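Local structure of thioredoxin reductase (Clostridium acetobutylicum ATCC 824, 6GNA) at residues A[151-154]-A[155-158]. The protein is a flavoenzyme that binds FAD and, as a ferredoxin-linked, pyridine nucleotide-independent thioredoxin reductase, probably passes electrons from ferredoxin to thioredoxin. Residues are numbered along the deposited sequence; the frame is centred on the assembly and turned at random.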
ATOM      1  N   GLY A 151       8.455   8.299 -31.331  1.00 22.02           N
ATOM      2  CA  GLY A 151       7.919   7.040 -30.831  1.00 21.55           C
ATOM      3  C   GLY A 151       8.788   6.461 -29.729  1.00 23.40           C
ATOM      4  O   GLY A 151       9.978   6.226 -29.923  1.00 22.94           O
ATOM      5  N   TYR A 152       8.164   6.190 -28.587  1.00 21.60           N
ATOM      6  CA  TYR A 152       8.856   5.627 -27.433  1.00 23.28           C
ATOM      7  C   TYR A 152       8.491   4.170 -27.188  1.00 21.87           C
ATOM      8  O   TYR A 152       9.034   3.555 -26.263  1.00 25.31           O
ATOM      9  CB  TYR A 152       8.559   6.463 -26.178  1.00 23.46           C
ATOM     10  CG  TYR A 152       9.095   7.894 -26.236  1.00 25.74           C
ATOM     11  CD1 TYR A 152       8.434   8.883 -26.961  1.00 24.54           C
ATOM     12  CD2 TYR A 152      10.256   8.258 -25.549  1.00 32.62           C
ATOM     13  CE1 TYR A 152       8.920  10.183 -27.026  1.00 30.58           C
ATOM     14  CE2 TYR A 152      10.751   9.562 -25.611  1.00 41.83           C
ATOM     15  CZ  TYR A 152      10.079  10.516 -26.356  1.00 33.36           C
ATOM     16  OH  TYR A 152      10.536  11.818 -26.426  1.00 38.43           O
ATOM     17  N   ASN A 153       7.642   3.572 -28.025  1.00 21.44           N
ATOM     18  CA  ASN A 153       7.248   2.183 -27.854  1.00 21.36           C
ATOM     19  C   ASN A 153       6.846   1.640 -29.223  1.00 23.52           C
ATOM     20  O   ASN A 153       6.808   2.371 -30.216  1.00 22.08           O
ATOM     21  CB  ASN A 153       6.135   2.038 -26.814  1.00 21.96           C
ATOM     22  CG  ASN A 153       4.899   2.822 -27.163  1.00 22.21           C
ATOM     23  OD1 ASN A 153       4.629   3.131 -28.327  1.00 22.12           O
ATOM     24  ND2 ASN A 153       4.131   3.153 -26.138  1.00 22.70           N
ATOM     25  N   LYS A 154       6.519   0.346 -29.266  1.00 23.92           N
ATOM     26  CA  LYS A 154       6.209  -0.303 -30.538  1.00 22.35           C
ATOM     27  C   LYS A 154       4.864   0.145 -31.114  1.00 24.11           C
ATOM     28  O   LYS A 154       4.709   0.221 -32.339  1.00 23.13           O
ATOM     29  CB  LYS A 154       6.227  -1.827 -30.394  1.00 26.27           C
ATOM     30  CG  LYS A 154       7.590  -2.435 -30.036  1.00 26.19           C
ATOM     31  CD  LYS A 154       8.644  -2.249 -31.109  1.00 25.72           C
ATOM     32  CE  LYS A 154       8.356  -3.022 -32.369  1.00 24.47           C
ATOM     33  NZ  LYS A 154       9.449  -2.811 -33.351  1.00 25.28           N
ATOM     34  N   GLU A 155       3.873   0.402 -30.256  1.00 21.88           N
ATOM     35  CA  GLU A 155       2.571   0.865 -30.747  1.00 22.34           C
ATOM     36  C   GLU A 155       2.701   2.122 -31.595  1.00 22.35           C
ATOM     37  O   GLU A 155       1.911   2.326 -32.524  1.00 22.67           O
ATOM     38  CB  GLU A 155       1.627   1.102 -29.568  1.00 22.82           C
ATOM     39  CG  GLU A 155       0.140   1.226 -29.978  1.00 23.42           C
ATOM     40  CD  GLU A 155      -0.280   2.616 -30.408  1.00 23.72           C
ATOM     41  OE1 GLU A 155       0.413   3.613 -30.075  1.00 23.56           O
ATOM     42  OE2 GLU A 155      -1.338   2.715 -31.070  1.00 24.72           O
ATOM     43  N   ALA A 156       3.700   2.954 -31.304  1.00 22.09           N
ATOM     44  CA  ALA A 156       3.907   4.182 -32.065  1.00 22.16           C
ATOM     45  C   ALA A 156       4.162   3.891 -33.540  1.00 22.02           C
ATOM     46  O   ALA A 156       3.781   4.689 -34.404  1.00 22.32           O
ATOM     47  CB  ALA A 156       5.068   4.968 -31.443  1.00 21.92           C
ATOM     48  N   GLU A 157       4.818   2.757 -33.827  1.00 21.65           N
ATOM     49  CA  GLU A 157       5.061   2.358 -35.213  1.00 21.59           C
ATOM     50  C   GLU A 157       3.748   2.108 -35.941  1.00 22.10           C
ATOM     51  O   GLU A 157       3.589   2.497 -37.101  1.00 22.35           O
ATOM     52  CB  GLU A 157       5.937   1.103 -35.267  1.00 21.20           C
ATOM     53  CG  GLU A 157       7.311   1.264 -34.630  1.00 21.63           C
ATOM     54  CD  GLU A 157       8.116  -0.022 -34.600  1.00 23.51           C
ATOM     55  OE1 GLU A 157       7.690  -1.008 -35.257  1.00 25.64           O
ATOM     56  OE2 GLU A 157       9.157  -0.043 -33.904  1.00 24.62           O
ATOM     57  N   SER A 158       2.789   1.463 -35.270  1.00 22.35           N
ATOM     58  CA  SER A 158       1.485   1.240 -35.889  0.64 22.94           C
ATOM     59  C   SER A 158       0.783   2.558 -36.171  1.00 23.43           C
ATOM     60  O   SER A 158       0.093   2.705 -37.187  1.00 23.92           O
ATOM     61  CB  SER A 158       0.616   0.375 -34.970  0.64 23.17           C
ATOM     62  OG  SER A 158       1.199  -0.897 -34.754  0.64 37.41           O
TER
HETATM   63  O   HOH W   1       2.302   4.661 -28.408  1.00 22.72           O
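A helix N-cap marks the strand-turn-helix junction where strand 146-151 of a five-stranded parallel sheet passes into helix 155-163, and Asn-153 OD1 makes the capping bond by accepting from Ala-156 N at 3.1 Å. The donor lies nearly in line with the side-chain C=O (C=O...N angle 162°), although the bond is bent at the hydrogen. CG of Asn-153 sits between its backbone N and carbonyl carbon (chi1 59°), a rotation that turns the amide oxygen back over the start of the helix. Ala-156 N also makes a weak bond to Asn-153 O, so one amide is shared by a backbone and a side-chain acceptor. At the other end of the capping amide, ND2 is hydrogen-bonded to Asp-222, which fixes the flip of the group. Water 1 bridges Asn-153 OD1 and Glu-155 OE1, 2.7 Å from the latter, tying the cap to the first turn.

Where Gly-151 ends the strand, its CA lies 3.6 Å from Ala-156 CB, so the strand end packs directly on the methyl group. Ala-156 also touches Tyr-172 and Leu-220 on the two neighbouring strands.

The first turn is closed by Glu-157 N donating to Lys-154 O at 2.9 Å, and the same two residues form a salt bridge. Lys-154 folds back through bends at chi2 and chi3, while Glu-157 runs extended beyond CG. Asp-178 and Gln-181 also bind the ammonium; Tyr-176 and the Gln-181 amide bind the buried carboxylate. Lys-154 NZ meets Glu-157 OE2 on its syn side at 2.8 Å, 23° out of the carboxylate plane.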